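Local coordinates for protein 4-hydroxybutyrate CoA-transferase (Porphyromonas gingivalis, PDB 3EH7) that probably transfers coenzyme A from an acyl-CoA to a carboxylate, with acetate and 4-hydroxybutyrate as likely partners, at residues Asn160-Pro164 and Tyr185-Ser189; Met243-Gly247 and Gly276-Val280; Ala32-Gly38 and Val140-Ser145. One frame throughout, in Å; residues are numbered along the deposited sequence.

Contact 1: residues Asn160-Pro164 and Tyr185-Ser189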
ATOM      1  N   ASN A 160     -11.534   6.756 -35.382  1.00 18.65           N
ATOM      2  CA  ASN A 160     -12.060   5.546 -35.983  1.00 19.19           C
ATOM      3  C   ASN A 160     -13.597   5.572 -35.967  1.00 19.44           C
ATOM      4  O   ASN A 160     -14.237   5.775 -34.918  1.00 18.78           O
ATOM      5  CB  ASN A 160     -11.485   4.345 -35.223  1.00 18.91           C
ATOM      6  CG  ASN A 160     -11.935   2.993 -35.768  1.00 19.39           C
ATOM      7  OD1 ASN A 160     -12.647   2.873 -36.779  1.00 17.00           O
ATOM      8  ND2 ASN A 160     -11.514   1.945 -35.063  1.00 18.65           N
ATOM      9  N   ARG A 161     -14.184   5.360 -37.130  1.00 19.57           N
ATOM     10  CA  ARG A 161     -15.648   5.359 -37.230  1.00 20.80           C
ATOM     11  C   ARG A 161     -16.237   4.287 -36.323  1.00 21.61           C
ATOM     12  O   ARG A 161     -17.388   4.394 -35.909  1.00 21.48           O
ATOM     13  CB  ARG A 161     -16.145   5.097 -38.653  1.00 20.63           C
ATOM     14  CG  ARG A 161     -15.486   5.866 -39.793  1.00 20.34           C
ATOM     15  CD  ARG A 161     -15.282   7.300 -39.518  1.00 20.60           C
ATOM     16  NE  ARG A 161     -15.111   8.081 -40.741  1.00 20.19           N
ATOM     17  CZ  ARG A 161     -14.067   8.022 -41.564  1.00 19.07           C
ATOM     18  NH1 ARG A 161     -14.059   8.777 -42.653  1.00 16.65           N
ATOM     19  NH2 ARG A 161     -13.029   7.224 -41.316  1.00 21.08           N
ATOM     20  N   GLN A 162     -15.446   3.261 -36.019  1.00 22.64           N
ATOM     21  CA  GLN A 162     -15.931   2.143 -35.223  1.00 23.78           C
ATOM     22  C   GLN A 162     -15.558   2.222 -33.750  1.00 24.08           C
ATOM     23  O   GLN A 162     -15.952   1.346 -32.988  1.00 24.83           O
ATOM     24  CB  GLN A 162     -15.476   0.821 -35.851  1.00 24.34           C
ATOM     25  CG  GLN A 162     -16.022   0.642 -37.254  1.00 26.81           C
ATOM     26  CD  GLN A 162     -15.874  -0.758 -37.781  1.00 29.65           C
ATOM     27  OE1 GLN A 162     -16.119  -1.723 -37.055  1.00 33.96           O
ATOM     28  NE2 GLN A 162     -15.475  -0.889 -39.060  1.00 28.03           N
HETATM   29  N   MSE A 163     -14.816   3.252 -33.338  1.00 23.81           N
HETATM   30  CA  MSE A 163     -14.573   3.463 -31.916  1.00 23.77           C
HETATM   31  C   MSE A 163     -15.831   4.056 -31.286  1.00 24.48           C
HETATM   32  O   MSE A 163     -16.315   5.120 -31.717  1.00 23.41           O
HETATM   33  CB  MSE A 163     -13.410   4.400 -31.673  1.00 23.50           C
HETATM   34  CG  MSE A 163     -13.201   4.688 -30.190  1.00 23.61           C
HETATM   35 SE   MSE A 163     -12.508   3.147 -29.240  0.80 19.52          SE
HETATM   36  CE  MSE A 163     -10.782   3.893 -28.812  1.00 15.22           C
ATOM     37  N   PRO A 164     -16.385   3.370 -30.278  1.00 24.70           N
ATOM     38  CA  PRO A 164     -17.645   3.853 -29.740  1.00 25.19           C
ATOM     39  C   PRO A 164     -17.486   5.159 -28.973  1.00 24.91           C
ATOM     40  O   PRO A 164     -16.391   5.484 -28.529  1.00 23.76           O
ATOM     41  CB  PRO A 164     -18.097   2.723 -28.803  1.00 25.65           C
ATOM     42  CG  PRO A 164     -16.881   1.967 -28.505  1.00 25.30           C
ATOM     43  CD  PRO A 164     -15.993   2.078 -29.698  1.00 24.87           C
ATOM     44  N   TYR A 185     -12.199   0.591 -38.739  1.00 22.29           N
ATOM     45  CA  TYR A 185     -11.807  -0.796 -38.562  1.00 22.94           C
ATOM     46  C   TYR A 185     -12.324  -1.256 -37.226  1.00 23.20           C
ATOM     47  O   TYR A 185     -12.470  -0.446 -36.322  1.00 22.50           O
ATOM     48  CB  TYR A 185     -10.279  -0.986 -38.661  1.00 23.08           C
ATOM     49  CG  TYR A 185      -9.470  -0.237 -37.620  1.00 23.32           C
ATOM     50  CD1 TYR A 185      -9.471  -0.639 -36.279  1.00 25.88           C
ATOM     51  CD2 TYR A 185      -8.712   0.872 -37.967  1.00 23.23           C
ATOM     52  CE1 TYR A 185      -8.750   0.046 -35.316  1.00 25.12           C
ATOM     53  CE2 TYR A 185      -7.992   1.580 -37.006  1.00 24.00           C
ATOM     54  CZ  TYR A 185      -8.016   1.166 -35.677  1.00 25.41           C
ATOM     55  OH  TYR A 185      -7.295   1.837 -34.697  1.00 24.64           O
ATOM     56  N   PRO A 186     -12.624  -2.554 -37.108  1.00 23.69           N
ATOM     57  CA  PRO A 186     -13.096  -3.042 -35.839  1.00 24.39           C
ATOM     58  C   PRO A 186     -11.979  -2.974 -34.800  1.00 25.22           C
ATOM     59  O   PRO A 186     -10.842  -3.347 -35.077  1.00 25.44           O
ATOM     60  CB  PRO A 186     -13.505  -4.491 -36.143  1.00 24.09           C
ATOM     61  CG  PRO A 186     -12.730  -4.853 -37.367  1.00 24.52           C
ATOM     62  CD  PRO A 186     -12.702  -3.587 -38.162  1.00 24.19           C
ATOM     63  N   ILE A 187     -12.283  -2.479 -33.613  1.00 26.24           N
ATOM     64  CA  ILE A 187     -11.248  -2.401 -32.586  1.00 27.00           C
ATOM     65  C   ILE A 187     -10.940  -3.828 -32.102  1.00 27.67           C
ATOM     66  O   ILE A 187     -11.679  -4.748 -32.435  1.00 27.70           O
ATOM     67  CB  ILE A 187     -11.639  -1.443 -31.449  1.00 26.98           C
ATOM     68  CG1 ILE A 187     -12.796  -1.983 -30.617  1.00 26.58           C
ATOM     69  CG2 ILE A 187     -12.012  -0.048 -32.026  1.00 26.61           C
ATOM     70  CD1 ILE A 187     -13.124  -1.063 -29.408  1.00 23.88           C
ATOM     71  N   TYR A 188      -9.856  -4.024 -31.353  1.00 28.78           N
ATOM     72  CA  TYR A 188      -9.499  -5.381 -30.891  1.00 29.58           C
ATOM     73  C   TYR A 188     -10.613  -5.921 -30.013  1.00 29.84           C
ATOM     74  O   TYR A 188     -11.125  -5.202 -29.158  1.00 28.45           O
ATOM     75  CB  TYR A 188      -8.163  -5.416 -30.131  1.00 29.80           C
ATOM     76  CG  TYR A 188      -6.961  -5.197 -31.022  1.00 31.90           C
ATOM     77  CD1 TYR A 188      -6.743  -5.994 -32.138  1.00 35.14           C
ATOM     78  CD2 TYR A 188      -6.042  -4.192 -30.754  1.00 35.63           C
ATOM     79  CE1 TYR A 188      -5.639  -5.798 -32.973  1.00 36.58           C
ATOM     80  CE2 TYR A 188      -4.930  -3.985 -31.587  1.00 36.71           C
ATOM     81  CZ  TYR A 188      -4.735  -4.789 -32.687  1.00 36.70           C
ATOM     82  OH  TYR A 188      -3.645  -4.587 -33.509  1.00 39.39           O
ATOM     83  N   SER A 189     -11.017  -7.168 -30.273  1.00 29.85           N
ATOM     84  CA  SER A 189     -11.999  -7.843 -29.459  1.00 31.19           C
ATOM     85  C   SER A 189     -11.449  -9.112 -28.821  1.00 32.02           C
ATOM     86  O   SER A 189     -10.425  -9.645 -29.222  1.00 32.01           O
ATOM     87  CB  SER A 189     -13.245  -8.166 -30.264  1.00 31.15           C
ATOM     88  OG  SER A 189     -12.933  -9.013 -31.332  1.00 32.84           O
TER
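Q162 faces P186 with their CA atoms 5.9 Å apart, where the type I beta turn N160-M163 passes the loop after strand 179-183. M163 N closes the turn by bonding to N160 O.

N160 carries the polar part of the contact. Its CG is anti to the backbone N (chi1 -179°), and this sends the amide across to the backbone of Y185. There both ends are used. N160 OD1 accepts from Y185 N at 3.0 Å. N160 ND2 donates to Y185 O at 2.9 Å; the bond is fairly straight (162°), with the acceptor in the amide plane. N160 OD1 also accepts from Q162 N at 2.9 Å, which makes an Asx turn. The two N-H groups come from opposite faces of the amide, and Q162 N sits well above its plane. ND2 has another partner in Q126 OE1 of strand 122-127.

The same ND2 lies 3.3 Å above the ring plane of Y185, offset toward the rim. Amide and ring are inclined by 39°. The Y185 hydroxyl is bonded to E158 and to Q41 N.

Q162 lays its extended chain along the Y185-P186 link, with Q162 OE1 3.5 Å from P186 CA. Its NE2 is bonded to D184. The methyl I187 CG2 lies 3.7 Å from N160 ND2. On the apolar side, I187 CD1 lies 4.3 Å from M163 SE (selenomethionine) and also meets the ring of P164.

The contact joins the loops leaving neighbouring parallel strands 154-160 and 179-183. With OD1 accepting twice and ND2 donating to Y185 and Q126, the buried N160 amide is satisfied at both ends and its rotation is fixed.

Contact 2: residues Met243-Gly247 and Gly276-Val280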
HETATM    1  N   MSE A 243     -11.691  -2.517 -15.329  1.00 21.18           N
HETATM    2  CA  MSE A 243     -12.291  -2.776 -16.627  1.00 20.90           C
HETATM    3  C   MSE A 243     -13.417  -3.779 -16.481  1.00 20.16           C
HETATM    4  O   MSE A 243     -13.497  -4.474 -15.504  1.00 18.79           O
HETATM    5  CB  MSE A 243     -11.229  -3.268 -17.626  1.00 19.75           C
HETATM    6  CG  MSE A 243     -10.592  -4.583 -17.260  1.00 22.54           C
HETATM    7 SE   MSE A 243     -11.494  -6.175 -17.933  0.80 24.95          SE
HETATM    8  CE  MSE A 243     -11.218  -5.955 -19.856  1.00 24.63           C
ATOM      9  N   PHE A 244     -14.292  -3.822 -17.476  1.00 20.43           N
ATOM     10  CA  PHE A 244     -15.246  -4.925 -17.593  1.00 21.37           C
ATOM     11  C   PHE A 244     -15.385  -5.363 -19.041  1.00 21.30           C
ATOM     12  O   PHE A 244     -14.772  -4.770 -19.938  1.00 21.49           O
ATOM     13  CB  PHE A 244     -16.587  -4.651 -16.901  1.00 21.25           C
ATOM     14  CG  PHE A 244     -17.411  -3.575 -17.536  1.00 22.48           C
ATOM     15  CD1 PHE A 244     -18.225  -3.845 -18.618  1.00 23.02           C
ATOM     16  CD2 PHE A 244     -17.401  -2.286 -17.012  1.00 23.91           C
ATOM     17  CE1 PHE A 244     -19.001  -2.835 -19.202  1.00 23.66           C
ATOM     18  CE2 PHE A 244     -18.165  -1.284 -17.591  1.00 24.60           C
ATOM     19  CZ  PHE A 244     -18.992  -1.572 -18.684  1.00 23.45           C
ATOM     20  N   SER A 245     -16.165  -6.417 -19.241  1.00 21.22           N
ATOM     21  CA  SER A 245     -16.230  -7.104 -20.511  1.00 21.66           C
ATOM     22  C   SER A 245     -17.593  -7.761 -20.653  1.00 21.23           C
ATOM     23  O   SER A 245     -18.546  -7.349 -19.998  1.00 19.54           O
ATOM     24  CB  SER A 245     -15.113  -8.159 -20.584  1.00 21.21           C
ATOM     25  OG  SER A 245     -14.885  -8.594 -21.904  1.00 22.53           O
ATOM     26  N   ASP A 246     -17.644  -8.825 -21.465  1.00 21.97           N
ATOM     27  CA  ASP A 246     -18.901  -9.451 -21.856  1.00 21.93           C
ATOM     28  C   ASP A 246     -19.671  -9.979 -20.677  1.00 21.27           C
ATOM     29  O   ASP A 246     -20.897  -9.818 -20.627  1.00 20.87           O
ATOM     30  CB  ASP A 246     -18.671 -10.579 -22.870  1.00 22.52           C
ATOM     31  CG  ASP A 246     -18.287 -10.048 -24.247  1.00 24.61           C
ATOM     32  OD1 ASP A 246     -19.165 -10.002 -25.141  1.00 24.01           O
ATOM     33  OD2 ASP A 246     -17.104  -9.662 -24.426  1.00 24.88           O
ATOM     34  N   GLY A 247     -18.959 -10.611 -19.744  1.00 20.76           N
ATOM     35  CA  GLY A 247     -19.574 -11.283 -18.583  1.00 20.55           C
ATOM     36  C   GLY A 247     -20.383 -10.328 -17.714  1.00 21.01           C
ATOM     37  O   GLY A 247     -21.455 -10.685 -17.244  1.00 20.90           O
ATOM     38  N   GLY A 276     -13.771  -6.430 -24.939  1.00 25.69           N
ATOM     39  CA  GLY A 276     -14.676  -7.567 -25.040  1.00 26.37           C
ATOM     40  C   GLY A 276     -15.039  -7.809 -26.474  1.00 26.34           C
ATOM     41  O   GLY A 276     -14.270  -7.482 -27.361  1.00 27.02           O
ATOM     42  N   SER A 277     -16.216  -8.374 -26.706  1.00 26.91           N
ATOM     43  CA  SER A 277     -16.659  -8.675 -28.046  1.00 27.36           C
ATOM     44  C   SER A 277     -17.215  -7.421 -28.697  1.00 28.58           C
ATOM     45  O   SER A 277     -17.426  -6.390 -28.050  1.00 27.93           O
ATOM     46  CB  SER A 277     -17.742  -9.759 -28.035  1.00 27.05           C
ATOM     47  OG  SER A 277     -18.958  -9.235 -27.530  1.00 25.14           O
ATOM     48  N   GLU A 278     -17.479  -7.533 -29.992  1.00 29.96           N
ATOM     49  CA  GLU A 278     -18.139  -6.466 -30.731  1.00 31.07           C
ATOM     50  C   GLU A 278     -19.463  -6.101 -30.061  1.00 31.35           C
ATOM     51  O   GLU A 278     -19.882  -4.941 -30.063  1.00 31.84           O
ATOM     52  CB  GLU A 278     -18.330  -6.878 -32.194  1.00 31.72           C
ATOM     53  CG  GLU A 278     -18.237  -5.725 -33.188  1.00 34.75           C
ATOM     54  CD  GLU A 278     -17.095  -4.732 -32.901  1.00 38.94           C
ATOM     55  OE1 GLU A 278     -15.942  -5.148 -32.545  1.00 42.58           O
ATOM     56  OE2 GLU A 278     -17.370  -3.515 -33.029  1.00 41.56           O
ATOM     57  N   ASP A 279     -20.096  -7.081 -29.434  1.00 31.53           N
ATOM     58  CA  ASP A 279     -21.325  -6.843 -28.704  1.00 31.73           C
ATOM     59  C   ASP A 279     -21.149  -5.863 -27.555  1.00 30.98           C
ATOM     60  O   ASP A 279     -21.999  -4.998 -27.358  1.00 31.10           O
ATOM     61  CB  ASP A 279     -21.879  -8.154 -28.160  1.00 32.39           C
ATOM     62  CG  ASP A 279     -23.217  -7.988 -27.495  1.00 33.90           C
ATOM     63  OD1 ASP A 279     -24.029  -7.138 -27.919  1.00 38.00           O
ATOM     64  OD2 ASP A 279     -23.465  -8.720 -26.526  1.00 37.26           O
ATOM     65  N   VAL A 280     -20.068  -5.998 -26.782  1.00 30.18           N
ATOM     66  CA  VAL A 280     -19.816  -5.062 -25.670  1.00 29.17           C
ATOM     67  C   VAL A 280     -19.663  -3.631 -26.183  1.00 28.57           C
ATOM     68  O   VAL A 280     -20.212  -2.685 -25.590  1.00 28.39           O
ATOM     69  CB  VAL A 280     -18.567  -5.453 -24.847  1.00 29.63           C
ATOM     70  CG1 VAL A 280     -18.074  -4.284 -24.004  1.00 29.33           C
ATOM     71  CG2 VAL A 280     -18.891  -6.637 -23.967  1.00 28.73           C
TER
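D246 meets S277 with both carboxylate oxygens. D246 OD1 accepts from S277 OG at 2.5 Å, and D246 OD2 accepts from S277 N at 2.8 Å. Each oxygen uses its syn lone pair, so the carboxylate straddles the backbone N-H and the hydroxyl of one residue. D246 CG lies anti to the carbonyl carbon (chi1 -72°), and this carries the acid over to the other segment.

V280 packs beside the carboxylate. V280 CG2 is 3.5 Å from D246 CG and equally near D246 CA, and it also touches the carbonyl carbon of S245. V249 of helix 246-253 packs on V280 too.

Two strand-to-helix junctions meet here. The short parallel strands 243-244, weakly bonded, and 273-274 lead toward helices 246-253 and 278-284. S277 is the N-cap of the second helix, and its OG accepts weakly from D279 N. D246, in the first turn of the other helix, thus binds the capping residue itself.

G276 passes close to S245 and D246. Its CA is 3.3 Å from D246 OD2 and 3.3 Å from S245 OG. The S245 hydroxyl is bonded to M275 O. D279 turns to a salt bridge with R253, farther along helix 246-253.

Contact 3: residues Ala32-Gly38 and Val140-Ser145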
ATOM      1  N   ALA A  32       3.320   7.340 -26.093  1.00 24.47           N
ATOM      2  CA  ALA A  32       2.275   6.624 -25.369  1.00 23.83           C
ATOM      3  C   ALA A  32       1.160   6.293 -26.358  1.00 23.23           C
ATOM      4  O   ALA A  32       0.865   7.092 -27.246  1.00 23.54           O
ATOM      5  CB  ALA A  32       1.743   7.469 -24.240  1.00 23.56           C
ATOM      6  N   LEU A  33       0.579   5.107 -26.233  1.00 22.35           N
ATOM      7  CA  LEU A  33      -0.497   4.657 -27.122  1.00 22.17           C
ATOM      8  C   LEU A  33      -1.697   4.410 -26.292  1.00 21.96           C
ATOM      9  O   LEU A  33      -1.549   4.001 -25.158  1.00 21.44           O
ATOM     10  CB  LEU A  33      -0.144   3.333 -27.801  1.00 22.18           C
ATOM     11  CG  LEU A  33       1.083   3.265 -28.712  1.00 23.31           C
ATOM     12  CD1 LEU A  33       1.191   1.869 -29.276  1.00 21.48           C
ATOM     13  CD2 LEU A  33       0.985   4.279 -29.816  1.00 21.93           C
ATOM     14  N   SER A  34      -2.882   4.611 -26.862  1.00 21.89           N
ATOM     15  CA  SER A  34      -4.107   4.160 -26.199  1.00 21.88           C
ATOM     16  C   SER A  34      -3.973   2.717 -25.742  1.00 21.24           C
ATOM     17  O   SER A  34      -3.435   1.868 -26.457  1.00 21.79           O
ATOM     18  CB  SER A  34      -5.343   4.274 -27.108  1.00 21.96           C
ATOM     19  OG  SER A  34      -5.744   5.596 -27.343  1.00 22.06           O
ATOM     20  N   HIS A  35      -4.473   2.457 -24.543  1.00 21.20           N
ATOM     21  CA  HIS A  35      -4.332   1.174 -23.871  1.00 21.76           C
ATOM     22  C   HIS A  35      -5.203   0.074 -24.471  1.00 22.34           C
ATOM     23  O   HIS A  35      -6.304   0.328 -24.942  1.00 22.23           O
ATOM     24  CB  HIS A  35      -4.689   1.341 -22.380  1.00 21.91           C
ATOM     25  CG  HIS A  35      -4.480   0.112 -21.559  1.00 22.25           C
ATOM     26  ND1 HIS A  35      -3.327  -0.639 -21.638  1.00 22.81           N
ATOM     27  CD2 HIS A  35      -5.243  -0.467 -20.599  1.00 22.00           C
ATOM     28  CE1 HIS A  35      -3.405  -1.652 -20.788  1.00 24.64           C
ATOM     29  NE2 HIS A  35      -4.565  -1.581 -20.156  1.00 21.84           N
ATOM     30  N   ALA A  36      -4.684  -1.157 -24.425  1.00 23.38           N
ATOM     31  CA  ALA A  36      -5.453  -2.389 -24.649  1.00 22.97           C
ATOM     32  C   ALA A  36      -6.259  -2.378 -25.953  1.00 22.93           C
ATOM     33  O   ALA A  36      -5.668  -2.323 -27.046  1.00 23.65           O
ATOM     34  CB  ALA A  36      -6.340  -2.739 -23.393  1.00 22.76           C
ATOM     35  N   ALA A  37      -7.583  -2.464 -25.862  1.00 22.94           N
ATOM     36  CA  ALA A  37      -8.417  -2.690 -27.060  1.00 22.98           C
ATOM     37  C   ALA A  37      -8.452  -1.472 -27.972  1.00 22.77           C
ATOM     38  O   ALA A  37      -8.785  -1.597 -29.161  1.00 22.87           O
ATOM     39  CB  ALA A  37      -9.849  -3.105 -26.683  1.00 22.70           C
ATOM     40  N   GLY A  38      -8.084  -0.317 -27.426  1.00 21.88           N
ATOM     41  CA  GLY A  38      -8.105   0.923 -28.172  1.00 23.03           C
ATOM     42  C   GLY A  38      -6.781   1.293 -28.773  1.00 22.27           C
ATOM     43  O   GLY A  38      -6.570   2.422 -29.124  1.00 22.37           O
ATOM     44  N   VAL A 140     -13.140   3.237 -25.567  1.00 20.08           N
ATOM     45  CA  VAL A 140     -12.869   2.158 -24.636  1.00 20.88           C
ATOM     46  C   VAL A 140     -11.554   2.314 -23.834  1.00 21.10           C
ATOM     47  O   VAL A 140     -11.270   1.480 -23.002  1.00 21.74           O
ATOM     48  CB  VAL A 140     -12.820   0.759 -25.387  1.00 21.15           C
ATOM     49  CG1 VAL A 140     -14.150   0.444 -26.060  1.00 21.52           C
ATOM     50  CG2 VAL A 140     -11.700   0.720 -26.418  1.00 19.62           C
ATOM     51  N   SER A 141     -10.763   3.361 -24.090  1.00 21.13           N
ATOM     52  CA  SER A 141      -9.467   3.554 -23.428  1.00 20.99           C
ATOM     53  C   SER A 141      -9.295   4.956 -22.848  1.00 20.47           C
ATOM     54  O   SER A 141      -8.826   5.871 -23.513  1.00 21.31           O
ATOM     55  CB  SER A 141      -8.324   3.202 -24.390  1.00 21.14           C
ATOM     56  OG  SER A 141      -8.425   1.836 -24.763  1.00 20.18           O
ATOM     57  N   CYS A 142      -9.701   5.111 -21.591  1.00 20.34           N
ATOM     58  CA  CYS A 142      -9.567   6.362 -20.866  1.00 19.68           C
ATOM     59  C   CYS A 142      -8.296   6.276 -20.041  1.00 20.31           C
ATOM     60  O   CYS A 142      -7.298   6.946 -20.361  1.00 19.96           O
ATOM     61  CB  CYS A 142     -10.807   6.624 -20.006  1.00 19.46           C
ATOM     62  SG  CYS A 142     -10.859   8.259 -19.199  1.00 20.53           S
ATOM     63  N   ASP A 143      -8.326   5.461 -18.981  1.00 20.11           N
ATOM     64  CA  ASP A 143      -7.092   5.019 -18.298  1.00 20.57           C
ATOM     65  C   ASP A 143      -5.969   6.077 -18.144  1.00 20.09           C
ATOM     66  O   ASP A 143      -6.168   7.092 -17.486  1.00 21.01           O
ATOM     67  CB  ASP A 143      -6.636   3.677 -18.913  1.00 21.02           C
ATOM     68  CG  ASP A 143      -6.490   3.715 -20.435  1.00 22.23           C
ATOM     69  OD1 ASP A 143      -5.493   4.291 -20.933  1.00 24.00           O
ATOM     70  OD2 ASP A 143      -7.350   3.124 -21.132  1.00 22.86           O
ATOM     71  N   TYR A 144      -4.789   5.844 -18.701  1.00 20.10           N
ATOM     72  CA  TYR A 144      -3.760   6.865 -18.768  1.00 20.28           C
ATOM     73  C   TYR A 144      -3.727   7.504 -20.155  1.00 19.78           C
ATOM     74  O   TYR A 144      -2.974   8.440 -20.383  1.00 19.06           O
ATOM     75  CB  TYR A 144      -2.376   6.272 -18.461  1.00 20.93           C
ATOM     76  CG  TYR A 144      -1.903   5.315 -19.542  1.00 22.07           C
ATOM     77  CD1 TYR A 144      -1.187   5.766 -20.645  1.00 24.94           C
ATOM     78  CD2 TYR A 144      -2.244   3.971 -19.494  1.00 23.64           C
ATOM     79  CE1 TYR A 144      -0.786   4.891 -21.631  1.00 24.52           C
ATOM     80  CE2 TYR A 144      -1.854   3.093 -20.476  1.00 22.21           C
ATOM     81  CZ  TYR A 144      -1.122   3.553 -21.541  1.00 25.44           C
ATOM     82  OH  TYR A 144      -0.745   2.660 -22.518  1.00 26.64           O
ATOM     83  N   SER A 145      -4.488   6.941 -21.097  1.00 20.41           N
ATOM     84  CA  SER A 145      -4.484   7.396 -22.485  1.00 19.82           C
ATOM     85  C   SER A 145      -4.948   8.837 -22.562  1.00 20.73           C
ATOM     86  O   SER A 145      -4.338   9.664 -23.256  1.00 22.39           O
ATOM     87  CB  SER A 145      -5.384   6.499 -23.352  1.00 20.58           C
ATOM     88  OG  SER A 145      -5.014   5.126 -23.285  1.00 18.97           O
TER
HETATM   89  O   HOH W   1      -7.940   6.305 -26.268  1.00 21.36           O
HETATM   90  O   HOH W   2      -1.100   0.168 -22.741  1.00 25.00           O
HETATM   91  O   HOH W   3      -9.397  -0.774 -24.024  1.00 25.40           O
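H35 meets S145, S141, D143 and Y144 together, partly through its backbone. H35 N donates to S145 OG at 3.0 Å. Two donors grip H35 O: S141 OG at 2.6 Å and, within its own segment, G38 N. S145 OG in turn donates to D143 OD1 at 2.5 Å, on the syn lone pair. S145 N reaches the same oxygen from above the carboxylate plane.

The D143 side chain takes the position between its backbone N and carbonyl carbon (chi1 53°). That turns the carboxylate back over S145 N and against H35 CB, 3.4 Å from D143 OD1. D143 OD2 is buried without a polar partner.

The contact ties the C-terminal end of strand 30-33, in the parallel sheet of the N-terminal domain, to the start of helix 145-151. D143 caps the turn that leads into this helix.

Y144 CG sits likewise between N and carbonyl carbon, bringing CE2 of its ring to H35 CB. H35 holds CG anti to its N (chi1 -176°), and its ring stands oblique to that of Y144, planes 52° apart. A water in both ring planes bridges H35 ND1 (2.6 Å) and Y144 OH (2.5 Å). H35 NE2 is bonded to S336, and F273 meets the H35 ring edge-to-face. The methyl of A32 lies at the edge of the Y144 ring, 4.5 Å from Y144 CE1.

In the fold
From the N terminus, contact 3 comes first. It closes a loop of 101 residues that includes strands 58-60 and 122-127. Contact 1 follows and closes 20 residues, among them strands 167-168 and 179-183. Contact 2 closes the last loop, of 28 residues, with strand 269-271. The three are in series; none nest or cross. In space they gather between the six-stranded parallel sheet and the nine-stranded mixed sheet. Contact 1 touches both others: I187 CD1 packs on V140 CG2 of contact 3, and S189 CB on G276 O of contact 2. Contacts 2 and 3 stay apart, nearest atoms about 5 Å. Helix 278-284, which starts in contact 2, also packs on contacts 1 and 3.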